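Local coordinates for protein HTH-type transcriptional regulator AldR (Mycobacterium tuberculosis, PDB 4PCQ) that regulates transcription of the L-alanine dehydrogenase gene ald, activating it in the presence of L-alanine and repressing it in its absence, by binding directly upstream of the gene, at residues F113-V123 / F150-D160. Residues are numbered along the deposited sequence; the frame is centred on the assembly and turned at random.
Sequences FIQQIRRKRQV and FVVENLNADAD
Phe150 packs against Val123 and Gln122 between the two helices of the Lrp/AsnC ligand-binding domain, a ferredoxin-like βαββαβ fold in which both helices lie on one side of a four-stranded antiparallel sheet. The helix axes of 113-117 and 150-156 run roughly antiparallel (145°) and come no nearer than 12.2 Å, so long side chains rather than backbones bridge the groove. Phe150 extends from its helix with CG anti to the backbone N (chi1 176°), which carries the ring over to the loop after the other helix and the start of strand 123-129. There CZ meets Val123 CG1 at 3.5 Å, Lys120 CB comes up at the ring edge, and the Gln122 amide runs alongside the ring, pointing the other way, its plane turned 65° from it. Asn154 CB, from the same helix, lies over one face of the Phe150 ring, near its border. At the more exposed side of the contact the bent Lys120 chain heads toward Asn154, and NZ is modelled 2.4 Å from OD1, shorter than a normal hydrogen bond, so the pairing is plausible but its length doubtful. The next residue, Leu155, places CD2 3.9 Å from Ile117 CD1 and also approaches Phe113 CZ, the latter in the plane of the ring at its edge. Phe113 places CE1 3.6 Å from Asp158 OD2, while the Asp160 carboxylate stands nearly perpendicular to the ring. Behind this layer the sheet supplies the floor: Ile117 rests on Leu137, Phe150 on Val139 and Ile98, and Leu155 on Ile98 and Val100. Phe135 meets the Phe113 ring obliquely, and Gln122 NE2 has a weak hydrogen bond to Asp146 OD1. Within its own helix, Asn154 ND2 gives a weak bond back to Phe150 O at 3.4 Å.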
loop_
_atom_site.group_PDB
_atom_site.type_symbol
_atom_site.label_atom_id
_atom_site.label_comp_id
_atom_site.label_asym_id
_atom_site.label_seq_id
_atom_site.Cartn_x
_atom_site.Cartn_y
_atom_site.Cartn_z
ATOM N N PHE B 113 -5.227 -16.347 -10.986
ATOM C CA PHE B 113 -6.200 -16.167 -9.912
ATOM C C PHE B 113 -6.155 -14.728 -9.421
ATOM O O PHE B 113 -7.166 -14.006 -9.422
ATOM C CB PHE B 113 -5.877 -17.134 -8.766
ATOM C CG PHE B 113 -6.921 -17.186 -7.680
ATOM C CD1 PHE B 113 -7.981 -18.068 -7.777
ATOM C CD2 PHE B 113 -6.830 -16.381 -6.552
ATOM C CE1 PHE B 113 -8.942 -18.140 -6.789
ATOM C CE2 PHE B 113 -7.796 -16.447 -5.553
ATOM C CZ PHE B 113 -8.850 -17.330 -5.674
ATOM N N ILE B 114 -4.948 -14.295 -9.081
ATOM C CA ILE B 114 -4.724 -12.934 -8.628
ATOM C C ILE B 114 -5.142 -11.949 -9.714
ATOM O O ILE B 114 -5.785 -10.936 -9.433
ATOM C CB ILE B 114 -3.251 -12.713 -8.246
ATOM C CG1 ILE B 114 -2.864 -13.675 -7.122
ATOM C CG2 ILE B 114 -3.002 -11.264 -7.838
ATOM C CD1 ILE B 114 -3.763 -13.585 -5.912
ATOM N N GLN B 115 -4.792 -12.274 -10.956
ATOM C CA GLN B 115 -5.046 -11.398 -12.089
ATOM C C GLN B 115 -6.532 -11.058 -12.172
ATOM O O GLN B 115 -6.907 -9.991 -12.672
ATOM C CB GLN B 115 -4.561 -12.044 -13.378
ATOM N N GLN B 116 -7.371 -11.956 -11.652
ATOM C CA GLN B 116 -8.802 -11.690 -11.570
ATOM C C GLN B 116 -9.153 -11.047 -10.234
ATOM O O GLN B 116 -9.890 -10.059 -10.185
ATOM C CB GLN B 116 -9.602 -12.985 -11.758
ATOM N N ILE B 117 -8.613 -11.604 -9.149
ATOM C CA ILE B 117 -8.986 -11.187 -7.794
ATOM C C ILE B 117 -8.697 -9.710 -7.536
ATOM O O ILE B 117 -9.360 -9.081 -6.720
ATOM C CB ILE B 117 -8.329 -12.068 -6.698
ATOM C CG1 ILE B 117 -9.213 -12.141 -5.452
ATOM C CG2 ILE B 117 -6.955 -11.545 -6.332
ATOM C CD1 ILE B 117 -10.121 -13.325 -5.448
ATOM N N ARG B 118 -7.710 -9.173 -8.248
ATOM C CA ARG B 118 -7.317 -7.780 -8.114
ATOM C C ARG B 118 -8.425 -6.851 -8.576
ATOM O O ARG B 118 -8.581 -5.751 -8.049
ATOM C CB ARG B 118 -6.060 -7.505 -8.932
ATOM C CG ARG B 118 -4.771 -8.017 -8.324
ATOM C CD ARG B 118 -3.619 -7.637 -9.221
ATOM N NE ARG B 118 -3.304 -6.223 -9.093
ATOM C CZ ARG B 118 -2.508 -5.563 -9.922
ATOM N NH1 ARG B 118 -1.967 -6.189 -10.956
ATOM N NH2 ARG B 118 -2.270 -4.274 -9.732
ATOM N N ARG B 119 -9.188 -7.292 -9.570
ATOM C CA ARG B 119 -10.217 -6.439 -10.152
ATOM C C ARG B 119 -11.441 -6.321 -9.245
ATOM O O ARG B 119 -12.281 -5.441 -9.435
ATOM C CB ARG B 119 -10.612 -6.943 -11.530
ATOM N N LYS B 120 -11.526 -7.203 -8.254
ATOM C CA LYS B 120 -12.669 -7.239 -7.348
ATOM C C LYS B 120 -12.673 -5.993 -6.470
ATOM O O LYS B 120 -11.620 -5.531 -6.042
ATOM C CB LYS B 120 -12.631 -8.518 -6.517
ATOM C CG LYS B 120 -12.591 -9.762 -7.393
ATOM C CD LYS B 120 -13.789 -9.801 -8.332
ATOM C CE LYS B 120 -14.045 -11.201 -8.873
ATOM N NZ LYS B 120 -13.557 -12.275 -7.957
ATOM N N ARG B 121 -13.858 -5.449 -6.212
ATOM C CA ARG B 121 -13.976 -4.132 -5.588
ATOM C C ARG B 121 -13.403 -4.044 -4.177
ATOM O O ARG B 121 -12.823 -3.024 -3.801
ATOM C CB ARG B 121 -15.433 -3.685 -5.589
ATOM N N GLN B 122 -13.556 -5.110 -3.400
ATOM C CA GLN B 122 -13.132 -5.077 -2.004
ATOM C C GLN B 122 -11.616 -5.141 -1.796
ATOM O O GLN B 122 -11.095 -4.551 -0.850
ATOM C CB GLN B 122 -13.812 -6.192 -1.205
ATOM C CG GLN B 122 -15.306 -6.009 -1.021
ATOM C CD GLN B 122 -16.114 -6.898 -1.940
ATOM O OE1 GLN B 122 -15.706 -7.174 -3.069
ATOM N NE2 GLN B 122 -17.264 -7.365 -1.456
ATOM N N VAL B 123 -10.911 -5.849 -2.673
ATOM C CA VAL B 123 -9.474 -6.052 -2.488
ATOM C C VAL B 123 -8.682 -4.751 -2.593
ATOM O O VAL B 123 -8.876 -3.952 -3.510
ATOM C CB VAL B 123 -8.891 -7.100 -3.475
ATOM C CG1 VAL B 123 -9.613 -8.423 -3.327
ATOM C CG2 VAL B 123 -8.985 -6.622 -4.894
ATOM N N PHE B 150 -18.007 -11.683 0.139
ATOM C CA PHE B 150 -16.766 -11.647 -0.621
ATOM C C PHE B 150 -16.090 -13.003 -0.555
ATOM O O PHE B 150 -15.691 -13.557 -1.581
ATOM C CB PHE B 150 -15.813 -10.564 -0.113
ATOM C CG PHE B 150 -14.484 -10.562 -0.813
ATOM C CD1 PHE B 150 -14.344 -9.968 -2.054
ATOM C CD2 PHE B 150 -13.380 -11.167 -0.236
ATOM C CE1 PHE B 150 -13.126 -9.970 -2.711
ATOM C CE2 PHE B 150 -12.159 -11.174 -0.885
ATOM C CZ PHE B 150 -12.033 -10.573 -2.126
ATOM N N VAL B 151 -15.969 -13.539 0.655
ATOM C CA VAL B 151 -15.328 -14.838 0.829
ATOM C C VAL B 151 -16.087 -15.965 0.120
ATOM O O VAL B 151 -15.495 -16.764 -0.604
ATOM C CB VAL B 151 -15.144 -15.196 2.312
ATOM C CG1 VAL B 151 -14.404 -16.511 2.438
ATOM C CG2 VAL B 151 -14.393 -14.090 3.034
ATOM N N VAL B 152 -17.399 -16.015 0.321
ATOM C CA VAL B 152 -18.215 -17.075 -0.262
ATOM C C VAL B 152 -18.207 -17.064 -1.786
ATOM O O VAL B 152 -17.890 -18.068 -2.423
ATOM C CB VAL B 152 -19.680 -16.997 0.224
ATOM C CG1 VAL B 152 -20.558 -17.945 -0.574
ATOM C CG2 VAL B 152 -19.768 -17.289 1.713
ATOM N N GLU B 153 -18.545 -15.920 -2.364
ATOM C CA GLU B 153 -18.676 -15.810 -3.812
ATOM C C GLU B 153 -17.345 -15.704 -4.580
ATOM O O GLU B 153 -17.258 -16.162 -5.718
ATOM C CB GLU B 153 -19.690 -14.717 -4.164
ATOM C CG GLU B 153 -21.123 -15.218 -3.934
ATOM C CD GLU B 153 -22.010 -14.256 -3.161
ATOM O OE1 GLU B 153 -23.058 -14.709 -2.643
ATOM O OE2 GLU B 153 -21.669 -13.059 -3.068
ATOM N N ASN B 154 -16.318 -15.108 -3.980
ATOM C CA ASN B 154 -15.028 -15.003 -4.673
ATOM C C ASN B 154 -14.000 -16.077 -4.304
ATOM O O ASN B 154 -13.129 -16.405 -5.108
ATOM C CB ASN B 154 -14.400 -13.619 -4.499
ATOM C CG ASN B 154 -15.195 -12.533 -5.177
ATOM O OD1 ASN B 154 -15.347 -12.533 -6.397
ATOM N ND2 ASN B 154 -15.700 -11.591 -4.393
ATOM N N LEU B 155 -14.099 -16.618 -3.094
ATOM C CA LEU B 155 -13.133 -17.615 -2.641
ATOM C C LEU B 155 -13.742 -19.003 -2.449
ATOM O O LEU B 155 -13.396 -19.941 -3.162
ATOM C CB LEU B 155 -12.449 -17.149 -1.352
ATOM C CG LEU B 155 -11.714 -15.807 -1.449
ATOM C CD1 LEU B 155 -11.159 -15.388 -0.094
ATOM C CD2 LEU B 155 -10.620 -15.846 -2.504
ATOM N N ASN B 156 -14.658 -19.124 -1.492
ATOM C CA ASN B 156 -15.231 -20.418 -1.118
ATOM C C ASN B 156 -15.858 -21.187 -2.279
ATOM O O ASN B 156 -15.886 -22.417 -2.277
ATOM C CB ASN B 156 -16.255 -20.249 0.007
ATOM C CG ASN B 156 -15.603 -20.004 1.355
ATOM O OD1 ASN B 156 -14.379 -20.077 1.490
ATOM N ND2 ASN B 156 -16.421 -19.715 2.362
ATOM N N ALA B 157 -16.365 -20.459 -3.267
ATOM C CA ALA B 157 -16.980 -21.086 -4.426
ATOM C C ALA B 157 -15.983 -21.197 -5.574
ATOM O O ALA B 157 -16.285 -20.815 -6.703
ATOM C CB ALA B 157 -18.212 -20.308 -4.861
ATOM N N ASP B 158 -14.795 -21.723 -5.279
ATOM C CA ASP B 158 -13.751 -21.873 -6.288
ATOM C C ASP B 158 -12.797 -23.010 -5.922
ATOM O O ASP B 158 -12.972 -23.670 -4.898
ATOM C CB ASP B 158 -12.984 -20.556 -6.445
ATOM C CG ASP B 158 -12.254 -20.452 -7.772
ATOM O OD1 ASP B 158 -11.876 -21.500 -8.339
ATOM O OD2 ASP B 158 -12.061 -19.315 -8.249
ATOM N N ALA B 159 -11.787 -23.230 -6.762
ATOM C CA ALA B 159 -10.782 -24.264 -6.520
ATOM C C ALA B 159 -9.640 -23.770 -5.628
ATOM O O ALA B 159 -8.482 -23.729 -6.049
ATOM C CB ALA B 159 -10.229 -24.786 -7.841
ATOM N N ASP B 160 -9.978 -23.381 -4.403
ATOM C CA ASP B 160 -8.977 -23.080 -3.387
ATOM C C ASP B 160 -9.338 -23.798 -2.096
ATOM O O ASP B 160 -10.498 -23.812 -1.695
ATOM C CB ASP B 160 -8.828 -21.573 -3.174
ATOM C CG ASP B 160 -10.108 -20.910 -2.732
ATOM O OD1 ASP B 160 -10.505 -21.081 -1.560
ATOM O OD2 ASP B 160 -10.720 -20.215 -3.567
#